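Local coordinates for extracellular sialidase/neuraminidase, putative (Aspergillus fumigatus, PDB 2XZI), which hydrolyses terminal sialic acid residues as an extracellular exo-glycosidase and acts above all as a Kdnase, releasing deamino-neuraminic acid (KDN), at residues 35-40 with 366-371; 16-21 with 69-74; 59-64 with 362-367. All coordinates share one frame; numbering follows the deposited sequence.

Contact 1 of 3, residues 35-40 with 366-371. With KDM (deamino-alpha-neuraminic acid), chain C; KDM (deamino-alpha-neuraminic acid), chain D.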
loop_
_atom_site.group_PDB
_atom_site.type_symbol
_atom_site.label_atom_id
_atom_site.label_comp_id
_atom_site.label_asym_id
_atom_site.label_seq_id
_atom_site.Cartn_x
_atom_site.Cartn_y
_atom_site.Cartn_z
ATOM N N PHE A 35 14.273 3.705 13.495
ATOM C CA PHE A 35 14.274 3.702 12.034
ATOM C C PHE A 35 14.494 5.100 11.498
ATOM O O PHE A 35 13.812 6.069 11.908
ATOM C CB PHE A 35 12.961 3.108 11.487
ATOM C CG PHE A 35 12.678 1.725 11.985
ATOM C CD1 PHE A 35 13.189 0.620 11.336
ATOM C CD2 PHE A 35 11.932 1.528 13.135
ATOM C CE1 PHE A 35 12.944 -0.660 11.802
ATOM C CE2 PHE A 35 11.682 0.246 13.632
ATOM C CZ PHE A 35 12.179 -0.854 12.974
ATOM N N HIS A 36 15.447 5.217 10.578
ATOM C CA HIS A 36 15.684 6.456 9.883
ATOM C C HIS A 36 14.396 6.919 9.201
ATOM O O HIS A 36 13.970 8.070 9.361
ATOM C CB HIS A 36 16.804 6.222 8.869
ATOM C CG HIS A 36 17.129 7.425 8.049
ATOM N ND1 HIS A 36 16.367 7.824 6.973
ATOM C CD2 HIS A 36 18.148 8.312 8.140
ATOM C CE1 HIS A 36 16.895 8.914 6.442
ATOM N NE2 HIS A 36 17.972 9.236 7.138
ATOM N N SER A 37 13.788 6.001 8.452
ATOM C CA SER A 37 12.641 6.294 7.598
ATOM C C SER A 37 11.586 5.229 7.659
ATOM O O SER A 37 11.853 4.058 7.949
ATOM C CB SER A 37 13.108 6.420 6.155
ATOM O OG SER A 37 13.807 7.633 5.948
ATOM N N PHE A 38 10.372 5.659 7.367
ATOM C CA PHE A 38 9.263 4.747 7.148
ATOM C C PHE A 38 8.732 5.021 5.766
ATOM O O PHE A 38 8.519 6.168 5.405
ATOM C CB PHE A 38 8.183 4.963 8.184
ATOM C CG PHE A 38 8.634 4.655 9.594
ATOM C CD1 PHE A 38 8.602 3.354 10.065
ATOM C CD2 PHE A 38 9.081 5.664 10.441
ATOM C CE1 PHE A 38 8.998 3.042 11.357
ATOM C CE2 PHE A 38 9.508 5.351 11.734
ATOM C CZ PHE A 38 9.445 4.046 12.194
ATOM N N ARG A 39 8.583 3.951 4.989
ATOM C CA ARG A 39 8.055 4.034 3.618
ATOM C C ARG A 39 7.134 2.858 3.347
ATOM O O ARG A 39 7.042 1.932 4.154
ATOM C CB ARG A 39 9.208 4.028 2.611
ATOM C CG ARG A 39 9.969 5.351 2.489
ATOM C CD ARG A 39 10.651 5.490 1.129
ATOM N NE ARG A 39 9.640 5.444 0.090
ATOM C CZ ARG A 39 9.838 5.089 -1.171
ATOM N NH1 ARG A 39 11.044 4.777 -1.617
ATOM N NH2 ARG A 39 8.788 5.036 -1.987
ATOM N N ILE A 40 6.436 2.933 2.216
ATOM C CA ILE A 40 5.685 1.791 1.685
ATOM C C ILE A 40 4.508 1.379 2.586
ATOM O O ILE A 40 4.495 0.281 3.143
ATOM C CB ILE A 40 6.610 0.570 1.349
ATOM C CG1 ILE A 40 7.995 0.989 0.803
ATOM C CG2 ILE A 40 5.919 -0.353 0.364
ATOM C CD1 ILE A 40 7.981 1.842 -0.436
ATOM N N SER A 366 17.622 11.607 3.344
ATOM C CA SER A 366 16.352 12.308 3.461
ATOM C C SER A 366 15.341 11.486 4.270
ATOM O O SER A 366 14.972 10.363 3.893
ATOM C CB SER A 366 15.800 12.688 2.094
ATOM O OG SER A 366 16.540 13.780 1.553
ATOM N N TYR A 367 14.930 12.034 5.405
ATOM C CA TYR A 367 14.008 11.356 6.310
ATOM C C TYR A 367 12.623 11.211 5.688
ATOM O O TYR A 367 12.070 12.159 5.138
ATOM C CB TYR A 367 13.928 12.108 7.638
ATOM C CG TYR A 367 15.241 12.074 8.404
ATOM C CD1 TYR A 367 15.602 10.959 9.166
ATOM C CD2 TYR A 367 16.131 13.156 8.344
ATOM C CE1 TYR A 367 16.813 10.919 9.858
ATOM C CE2 TYR A 367 17.344 13.122 9.035
ATOM C CZ TYR A 367 17.676 11.998 9.776
ATOM O OH TYR A 367 18.881 11.962 10.462
ATOM N N ARG A 368 12.080 10.000 5.786
ATOM C CA ARG A 368 10.752 9.742 5.241
ATOM C C ARG A 368 9.790 9.359 6.347
ATOM O O ARG A 368 10.108 8.524 7.198
ATOM C CB ARG A 368 10.795 8.617 4.208
ATOM C CG ARG A 368 11.873 8.760 3.171
ATOM C CD ARG A 368 11.707 10.025 2.327
ATOM N NE ARG A 368 12.628 10.026 1.194
ATOM C CZ ARG A 368 12.385 9.404 0.040
ATOM N NH1 ARG A 368 11.235 8.743 -0.146
ATOM N NH2 ARG A 368 13.290 9.440 -0.934
ATOM N N ALA A 369 8.609 9.980 6.331
ATOM C CA ALA A 369 7.565 9.731 7.326
ATOM C C ALA A 369 6.268 9.316 6.634
ATOM O O ALA A 369 6.147 9.448 5.422
ATOM C CB ALA A 369 7.344 10.953 8.212
ATOM N N ILE A 370 5.316 8.814 7.411
ATOM C CA ILE A 370 4.013 8.448 6.861
ATOM C C ILE A 370 2.882 9.151 7.605
ATOM O O ILE A 370 2.801 9.095 8.826
ATOM C CB ILE A 370 3.816 6.905 6.806
ATOM C CG1 ILE A 370 4.908 6.268 5.945
ATOM C CG2 ILE A 370 2.433 6.572 6.273
ATOM C CD1 ILE A 370 4.944 4.722 5.987
ATOM N N ILE A 371 2.026 9.815 6.832
ATOM C CA ILE A 371 0.890 10.571 7.344
ATOM C C ILE A 371 -0.350 9.695 7.320
ATOM O O ILE A 371 -0.543 8.928 6.370
ATOM C CB ILE A 371 0.634 11.837 6.470
ATOM C CG1 ILE A 371 1.844 12.778 6.426
ATOM C CG2 ILE A 371 -0.660 12.571 6.884
ATOM C CD1 ILE A 371 2.629 12.872 7.679
HETATM C C2 KDM C . 10.745 2.477 -5.271
HETATM C C1 KDM C . 10.204 3.876 -5.541
HETATM C C3 KDM C . 10.385 2.024 -3.843
HETATM C C4 KDM C . 10.271 0.479 -3.697
HETATM C C5 KDM C . 10.885 -0.323 -4.852
HETATM C C6 KDM C . 10.253 0.146 -6.187
HETATM C C7 KDM C . 10.963 -0.422 -7.425
HETATM C C8 KDM C . 10.181 -0.071 -8.704
HETATM C C9 KDM C . 10.900 -0.585 -9.939
HETATM O O5 KDM C . 10.717 -1.749 -4.645
HETATM O O1A KDM C . 9.965 4.623 -4.563
HETATM O O1B KDM C . 10.058 4.173 -6.751
HETATM O O4 KDM C . 10.926 0.106 -2.483
HETATM O O6 KDM C . 10.226 1.606 -6.323
HETATM O O7 KDM C . 12.280 0.130 -7.500
HETATM O O8 KDM C . 8.877 -0.669 -8.682
HETATM O O9 KDM C . 10.890 -2.020 -9.880
HETATM O O2 KDM C . 12.165 2.603 -5.408
HETATM C C2 KDM D . 10.769 14.151 -5.765
HETATM C C1 KDM D . 9.627 13.511 -6.589
HETATM C C3 KDM D . 10.216 14.921 -4.543
HETATM C C4 KDM D . 9.667 13.955 -3.472
HETATM C C5 KDM D . 10.682 12.849 -3.139
HETATM C C6 KDM D . 11.163 12.140 -4.425
HETATM C C7 KDM D . 12.227 11.024 -4.342
HETATM C C8 KDM D . 12.511 10.445 -5.754
HETATM C C9 KDM D . 13.618 9.367 -5.798
HETATM O O5 KDM D . 10.093 11.888 -2.248
HETATM O O1A KDM D . 9.829 12.363 -7.054
HETATM O O1B KDM D . 8.577 14.179 -6.736
HETATM O O4 KDM D . 9.349 14.709 -2.297
HETATM O O6 KDM D . 11.720 13.155 -5.320
HETATM O O7 KDM D . 13.440 11.542 -3.775
HETATM O O8 KDM D . 11.304 9.915 -6.319
HETATM O O9 KDM D . 13.667 8.605 -4.585
HETATM O O2 KDM D . 11.491 15.075 -6.592
HETATM O O HOH W 1 7.514 7.900 3.491
#

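Contact 2 of 3, residues 16-21 with 69-74. With NA (sodium ion), chain E.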
loop_
_atom_site.group_PDB
_atom_site.type_symbol
_atom_site.label_atom_id
_atom_site.label_comp_id
_atom_site.label_asym_id
_atom_site.label_seq_id
_atom_site.Cartn_x
_atom_site.Cartn_y
_atom_site.Cartn_z
ATOM N N PRO A 16 0.899 12.839 11.456
ATOM C CA PRO A 16 1.899 11.780 11.204
ATOM C C PRO A 16 1.620 10.536 12.053
ATOM O O PRO A 16 1.314 10.647 13.260
ATOM C CB PRO A 16 3.229 12.428 11.605
ATOM C CG PRO A 16 2.926 13.914 11.683
ATOM C CD PRO A 16 1.502 14.043 12.062
ATOM N N LEU A 17 1.702 9.364 11.416
ATOM C CA LEU A 17 1.510 8.114 12.142
ATOM C C LEU A 17 2.802 7.309 12.283
ATOM O O LEU A 17 2.976 6.552 13.256
ATOM C CB LEU A 17 0.402 7.267 11.494
ATOM C CG LEU A 17 0.027 5.972 12.210
ATOM C CD1 LEU A 17 -0.463 6.290 13.627
ATOM C CD2 LEU A 17 -1.023 5.172 11.426
ATOM N N PHE A 18 3.693 7.432 11.307
ATOM C CA PHE A 18 5.009 6.803 11.400
ATOM C C PHE A 18 6.026 7.929 11.328
ATOM O O PHE A 18 6.185 8.574 10.294
ATOM C CB PHE A 18 5.215 5.765 10.281
ATOM C CG PHE A 18 4.292 4.574 10.375
ATOM C CD1 PHE A 18 3.024 4.606 9.804
ATOM C CD2 PHE A 18 4.693 3.414 11.023
ATOM C CE1 PHE A 18 2.184 3.509 9.880
ATOM C CE2 PHE A 18 3.859 2.296 11.118
ATOM C CZ PHE A 18 2.597 2.333 10.540
ATOM N N ARG A 19 6.655 8.189 12.475
ATOM C CA ARG A 19 7.495 9.357 12.704
ATOM C C ARG A 19 8.958 8.973 12.561
ATOM O O ARG A 19 9.471 8.163 13.333
ATOM C CB ARG A 19 7.222 9.903 14.108
ATOM C CG ARG A 19 5.769 10.358 14.292
ATOM C CD ARG A 19 5.475 10.826 15.724
ATOM N NE ARG A 19 6.161 12.088 16.018
ATOM C CZ ARG A 19 5.670 13.305 15.790
ATOM N NH1 ARG A 19 4.452 13.460 15.273
ATOM N NH2 ARG A 19 6.406 14.377 16.068
ATOM N N SER A 20 9.606 9.570 11.568
ATOM C CA SER A 20 11.013 9.275 11.248
ATOM C C SER A 20 11.976 9.726 12.358
ATOM O O SER A 20 11.599 10.503 13.249
ATOM C CB SER A 20 11.388 9.905 9.897
ATOM O OG SER A 20 10.825 11.201 9.762
ATOM N N ALA A 21 13.214 9.244 12.290
ATOM C CA ALA A 21 14.195 9.454 13.371
ATOM C C ALA A 21 14.514 10.928 13.690
ATOM O O ALA A 21 14.975 11.233 14.792
ATOM C CB ALA A 21 15.479 8.659 13.088
ATOM N N ASN A 69 12.788 -3.627 8.172
ATOM C CA ASN A 69 11.845 -4.473 8.904
ATOM C C ASN A 69 10.416 -4.110 8.569
ATOM O O ASN A 69 10.129 -2.948 8.235
ATOM C CB ASN A 69 12.081 -4.397 10.431
ATOM C CG ASN A 69 13.488 -4.733 10.816
ATOM O OD1 ASN A 69 14.196 -5.395 10.070
ATOM N ND2 ASN A 69 13.901 -4.311 12.014
ATOM N N LEU A 70 9.524 -5.091 8.671
ATOM C CA LEU A 70 8.105 -4.821 8.444
ATOM C C LEU A 70 7.459 -4.502 9.771
ATOM O O LEU A 70 7.366 -5.373 10.640
ATOM C CB LEU A 70 7.414 -6.026 7.798
ATOM C CG LEU A 70 6.196 -5.734 6.915
ATOM C CD1 LEU A 70 5.014 -5.140 7.697
ATOM C CD2 LEU A 70 6.545 -4.856 5.755
ATOM N N VAL A 71 7.023 -3.253 9.910
ATOM C CA VAL A 71 6.478 -2.730 11.164
ATOM C C VAL A 71 4.998 -2.394 11.015
ATOM O O VAL A 71 4.474 -2.349 9.903
ATOM C CB VAL A 71 7.306 -1.510 11.691
ATOM C CG1 VAL A 71 8.747 -1.950 12.005
ATOM C CG2 VAL A 71 7.261 -0.312 10.719
ATOM N N TYR A 72 4.314 -2.179 12.137
ATOM C CA TYR A 72 2.907 -1.857 12.099
ATOM C C TYR A 72 2.427 -1.156 13.360
ATOM O O TYR A 72 3.112 -1.181 14.399
ATOM C CB TYR A 72 2.071 -3.112 11.835
ATOM C CG TYR A 72 1.914 -4.086 12.987
ATOM C CD1 TYR A 72 2.954 -4.917 13.375
ATOM C CD2 TYR A 72 0.698 -4.209 13.651
ATOM C CE1 TYR A 72 2.796 -5.836 14.405
ATOM C CE2 TYR A 72 0.533 -5.127 14.697
ATOM C CZ TYR A 72 1.579 -5.944 15.059
ATOM O OH TYR A 72 1.448 -6.863 16.088
ATOM N N LYS A 73 1.253 -0.553 13.252
ATOM C CA LYS A 73 0.502 -0.063 14.401
ATOM C C LYS A 73 -0.940 -0.472 14.253
ATOM O O LYS A 73 -1.460 -0.562 13.146
ATOM C CB LYS A 73 0.570 1.458 14.481
ATOM C CG LYS A 73 1.927 2.025 14.843
ATOM C CD LYS A 73 1.865 3.531 14.952
ATOM C CE LYS A 73 3.185 4.040 15.469
ATOM N NZ LYS A 73 3.136 5.462 15.836
ATOM N N ARG A 74 -1.604 -0.712 15.374
ATOM C CA ARG A 74 -3.041 -0.935 15.380
ATOM C C ARG A 74 -3.713 0.193 16.134
ATOM O O ARG A 74 -3.104 0.810 17.005
ATOM C CB ARG A 74 -3.386 -2.226 16.134
ATOM C CG ARG A 74 -2.503 -3.432 15.830
ATOM C CD ARG A 74 -3.134 -4.672 16.462
ATOM N NE ARG A 74 -3.314 -4.527 17.913
ATOM C CZ ARG A 74 -4.146 -5.265 18.647
ATOM N NH1 ARG A 74 -4.916 -6.187 18.093
ATOM N NH2 ARG A 74 -4.234 -5.059 19.959
HETATM NA NA NA E . 16.159 -6.696 10.206
HETATM O O HOH W 2 16.764 -5.198 12.085
HETATM O O HOH W 3 15.363 -7.018 8.110
#

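Contact 3 of 3, residues 59-64 with 362-367. With KDM (deamino-alpha-neuraminic acid), chain C.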
loop_
_atom_site.group_PDB
_atom_site.type_symbol
_atom_site.label_atom_id
_atom_site.label_comp_id
_atom_site.label_asym_id
_atom_site.label_seq_id
_atom_site.Cartn_x
_atom_site.Cartn_y
_atom_site.Cartn_z
ATOM N N ARG A 59 15.907 0.979 8.415
ATOM C CA ARG A 59 16.688 1.178 9.618
ATOM C C ARG A 59 17.657 2.333 9.540
ATOM O O ARG A 59 17.673 3.186 10.443
ATOM C CB ARG A 59 17.406 -0.107 9.977
ATOM C CG ARG A 59 16.459 -1.202 10.486
ATOM C CD ARG A 59 16.386 -1.257 12.005
ATOM N NE ARG A 59 17.689 -1.609 12.594
ATOM C CZ ARG A 59 18.387 -0.821 13.414
ATOM N NH1 ARG A 59 17.921 0.377 13.787
ATOM N NH2 ARG A 59 19.560 -1.254 13.877
ATOM N N HIS A 60 18.454 2.383 8.476
ATOM C CA HIS A 60 19.628 3.256 8.463
ATOM C C HIS A 60 19.590 4.395 7.478
ATOM O O HIS A 60 20.269 5.402 7.687
ATOM C CB HIS A 60 20.890 2.439 8.229
ATOM C CG HIS A 60 21.042 1.294 9.179
ATOM N ND1 HIS A 60 21.165 1.467 10.543
ATOM C CD2 HIS A 60 21.070 -0.043 8.964
ATOM C CE1 HIS A 60 21.262 0.285 11.125
ATOM N NE2 HIS A 60 21.216 -0.646 10.190
ATOM N N THR A 61 18.846 4.220 6.387
ATOM C CA THR A 61 18.742 5.232 5.340
ATOM C C THR A 61 17.339 5.092 4.771
ATOM O O THR A 61 16.568 4.230 5.213
ATOM C CB THR A 61 19.744 5.001 4.186
ATOM O OG1 THR A 61 19.323 3.865 3.429
ATOM C CG2 THR A 61 21.183 4.791 4.697
ATOM N N ASN A 62 17.021 5.900 3.765
ATOM C CA ASN A 62 15.712 5.783 3.113
ATOM C C ASN A 62 15.732 4.799 1.933
ATOM O O ASN A 62 14.740 4.682 1.201
ATOM C CB ASN A 62 15.198 7.161 2.668
ATOM C CG ASN A 62 16.065 7.796 1.589
ATOM O OD1 ASN A 62 16.665 7.104 0.770
ATOM N ND2 ASN A 62 16.092 9.119 1.563
ATOM N N GLN A 63 16.850 4.099 1.731
ATOM C CA GLN A 63 17.026 3.242 0.551
ATOM C C GLN A 63 16.158 1.993 0.572
ATOM O O GLN A 63 15.715 1.550 1.625
ATOM C CB GLN A 63 18.503 2.873 0.356
ATOM C CG GLN A 63 19.366 4.102 0.072
ATOM C CD GLN A 63 20.845 3.871 0.332
ATOM O OE1 GLN A 63 21.228 3.334 1.367
ATOM N NE2 GLN A 63 21.683 4.292 -0.611
ATOM N N ASP A 64 15.920 1.439 -0.615
ATOM C CA ASP A 64 15.033 0.281 -0.799
ATOM C C ASP A 64 15.675 -1.034 -0.373
ATOM O O ASP A 64 14.989 -2.054 -0.264
ATOM C CB ASP A 64 14.655 0.095 -2.280
ATOM C CG ASP A 64 13.951 1.296 -2.907
ATOM O OD1 ASP A 64 13.523 2.232 -2.217
ATOM O OD2 ASP A 64 13.847 1.288 -4.155
ATOM N N THR A 362 17.304 14.105 -3.031
ATOM C CA THR A 362 16.998 12.742 -3.462
ATOM C C THR A 362 17.921 11.712 -2.811
ATOM O O THR A 362 17.777 10.503 -3.043
ATOM C CB THR A 362 17.101 12.606 -4.993
ATOM O OG1 THR A 362 18.421 12.959 -5.411
ATOM C CG2 THR A 362 16.087 13.513 -5.695
ATOM N N GLY A 363 18.856 12.197 -1.996
ATOM C CA GLY A 363 19.851 11.345 -1.341
ATOM C C GLY A 363 19.337 10.465 -0.216
ATOM O O GLY A 363 18.214 10.636 0.277
ATOM N N LYS A 364 20.192 9.535 0.199
ATOM C CA LYS A 364 19.838 8.442 1.118
ATOM C C LYS A 364 19.499 8.905 2.524
ATOM O O LYS A 364 18.862 8.173 3.287
ATOM C CB LYS A 364 20.965 7.402 1.185
ATOM C CG LYS A 364 22.223 7.877 1.909
ATOM C CD LYS A 364 23.390 6.930 1.690
ATOM C CE LYS A 364 24.663 7.473 2.322
ATOM N NZ LYS A 364 25.852 6.622 1.990
ATOM N N ASN A 365 19.915 10.118 2.876
ATOM C CA ASN A 365 19.679 10.609 4.222
ATOM C C ASN A 365 18.420 11.464 4.402
ATOM O O ASN A 365 18.177 11.967 5.499
ATOM C CB ASN A 365 20.913 11.348 4.767
ATOM C CG ASN A 365 20.840 11.561 6.276
ATOM O OD1 ASN A 365 20.493 10.648 7.035
ATOM N ND2 ASN A 365 21.172 12.771 6.720
ATOM N N SER A 366 17.622 11.607 3.344
ATOM C CA SER A 366 16.352 12.308 3.461
ATOM C C SER A 366 15.341 11.486 4.270
ATOM O O SER A 366 14.972 10.363 3.893
ATOM C CB SER A 366 15.800 12.688 2.094
ATOM O OG SER A 366 16.540 13.780 1.553
ATOM N N TYR A 367 14.930 12.034 5.405
ATOM C CA TYR A 367 14.008 11.356 6.310
ATOM C C TYR A 367 12.623 11.211 5.688
ATOM O O TYR A 367 12.070 12.159 5.138
ATOM C CB TYR A 367 13.928 12.108 7.638
ATOM C CG TYR A 367 15.241 12.074 8.404
ATOM C CD1 TYR A 367 15.602 10.959 9.166
ATOM C CD2 TYR A 367 16.131 13.156 8.344
ATOM C CE1 TYR A 367 16.813 10.919 9.858
ATOM C CE2 TYR A 367 17.344 13.122 9.035
ATOM C CZ TYR A 367 17.676 11.998 9.776
ATOM O OH TYR A 367 18.881 11.962 10.462
HETATM C C2 KDM C . 10.745 2.477 -5.271
HETATM C C1 KDM C . 10.204 3.876 -5.541
HETATM C C3 KDM C . 10.385 2.024 -3.843
HETATM C C4 KDM C . 10.271 0.479 -3.697
HETATM C C5 KDM C . 10.885 -0.323 -4.852
HETATM C C6 KDM C . 10.253 0.146 -6.187
HETATM C C7 KDM C . 10.963 -0.422 -7.425
HETATM C C8 KDM C . 10.181 -0.071 -8.704
HETATM C C9 KDM C . 10.900 -0.585 -9.939
HETATM O O5 KDM C . 10.717 -1.749 -4.645
HETATM O O1A KDM C . 9.965 4.623 -4.563
HETATM O O1B KDM C . 10.058 4.173 -6.751
HETATM O O4 KDM C . 10.926 0.106 -2.483
HETATM O O6 KDM C . 10.226 1.606 -6.323
HETATM O O7 KDM C . 12.280 0.130 -7.500
HETATM O O8 KDM C . 8.877 -0.669 -8.682
HETATM O O9 KDM C . 10.890 -2.020 -9.880
HETATM O O2 KDM C . 12.165 2.603 -5.408
HETATM O O HOH W 4 21.128 7.937 6.403
HETATM O O HOH W 5 17.775 7.724 -1.789
#

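Contact 1 of 3, residues 35-40 with 366-371
The ring of His-36 lies over one face of Tyr-367 in an offset stack, the planes 16° apart. A chi1 of 178° swings the imidazole away from its own backbone N and across to the tyrosine. Both ring nitrogens are engaged: ND1 shares a 2.8 Å hydrogen bond with OG of Ser-37, and NE2 hydrogen-bonds OD1 of Asn-365. The same OG accepts a 2.9 Å hydrogen bond from the backbone N of Arg-368. Beyond it, Phe-38 N gives a nearly straight bond to Arg-368 O, and a water joins Phe-38 O to Ala-369 O. The two strands, at 58° to each other, lie at the junction of neighbouring blades of the sialidase beta-propeller. Arg-368, whose chain bends at chi2, runs alongside Arg-39; NH1 of Arg-368 lies over one face of the Arg-39 guanidinium, 3.7 Å from NE of Arg-39, the planes 35° apart. Arginine suits both places, since each reaches toward a sugar: NH1 and NH2 of Arg-39 both grip carboxylate oxygen O1A of one deamino-neuraminic acid, while Arg-368 borders the second. Salt bridges from Arg-39 NE to Glu-354 and Arg-368 NE to Asp-356 probably offset the like charges. Further along strand 368-371, CD1 of Ile-370 packs on Phe-38 CB.

Contact 2 of 3, residues 16-21 with 69-74
Lys-73 and Leu-17 slide past each other in opposite directions, the lysine carrying its ammonium to the backbone of segment 16-21 while the leucine reaches back toward segment 69-74. The Lys-73 chain is extended throughout beyond CG, and that length lets NZ reach the backbone of Leu-17, where it donates a 2.8 Å hydrogen bond to Leu-17 O. The approach is nearly end-on to the carbonyl, with a C=O...N angle of 164°. A lysine is apt here because its methylene stem is oily and its tip is not: CD of Lys-73 lies 3.8 Å from CD1 of Leu-17, and the buried charge at NZ is met by that carbonyl and by a salt bridge to Asp-27.

Phe-18 lies beside the stem. With CG anti to the carbonyl carbon (chi1 -65°), its far rim is carried toward segment 69-74, so that CZ of Phe-18 comes to 4.2 Å from Lys-73 N and the carbonyl carbon of Tyr-72 lies at the ring edge, near its plane. CE2 of Phe-18 meets CG2 of Val-71 at 4.3 Å, a loose apolar contact. Lys-73 NZ stands roughly above the ring but 5.8 Å from its centroid, at most a weak cation-pi attraction.

At the other end of segment 69-74, Asn-69 binds a sodium ion through OD1 at 2.4 Å, while ND2 donates to one of the waters on the metal; Asp-67, Gly-96 and Gly-98 complete the protein ligands.

Leu-17 and Phe-18 form a classic beta bulge facing Ile-370, where the chain turns a corner at Leu-17. Strand 12-18 is an outermost strand of its blade, next to 368-375. Strand 68-74 belongs to the next blade, between strands 51-58 and 92-93; Ala-53 of strand 51-58 touches both Leu-17 and Phe-18.

Contact 3 of 3, residues 59-64 with 362-367
Asn-62 has chi1 at 65°, which sets CG between its backbone N and carbonyl carbon and folds the amide over the turn 363-366; with chi2 at 31°, ND2 faces two carbonyls. It donates to Gly-363 O and to Ser-366 O, both at 2.9 Å. The second bond lies in the carbonyl plane on a lone pair of Ser-366 O, whereas the first comes in tilted from the plane of Gly-363 O, an oxygen that also takes Ser-366 N in the type I turn. Asparagine suits this place because one short side chain spans the turn. Asn-62 N also bonds Lys-364 O at 3.0 Å. A water links Asn-62 OD1 to Thr-362 O. Thr-61 OG1 forms an ST turn, accepting from Gln-63 N and donating to Gln-63 OE1, which steadies the glutamine amide against Lys-364 CB, 3.6 Å from Gln-63 CD. Asp-64 OD2 accepts a very short hydrogen bond from O2 of the same sugar whose carboxylate Arg-39 holds, and OD1 of Asp-64 forms a salt bridge with Arg-58. Both segments are parts of propeller loops: 59-64 lies in the loop between strands 51-58 and 68-74 of one blade, 362-367 in the loop between strands 349-356 and 368-375 of its neighbour.

All three contacts join the same two adjoining blades. Contacts 1 and 2 are buried and contact 3 only partly so, with Lys-364 exposed. Contact 2 is a sparse packing of strand on bulge, mostly apolar but for a buried lysine that gives the single hydrogen bond across it; contact 1 combines a ring stack, a single backbone-to-backbone bond and two arginines of the sugar sites; contact 3 rests on amide-to-carbonyl bonds between loops, with Lys-364 lying against Gln-63 at the rim. Contacts 1 and 3 share Ser-366 and Tyr-367 and both reach the same bound sugar, while contacts 1 and 2 meet where Ile-370 pairs its backbone with Leu-17 and Phe-18.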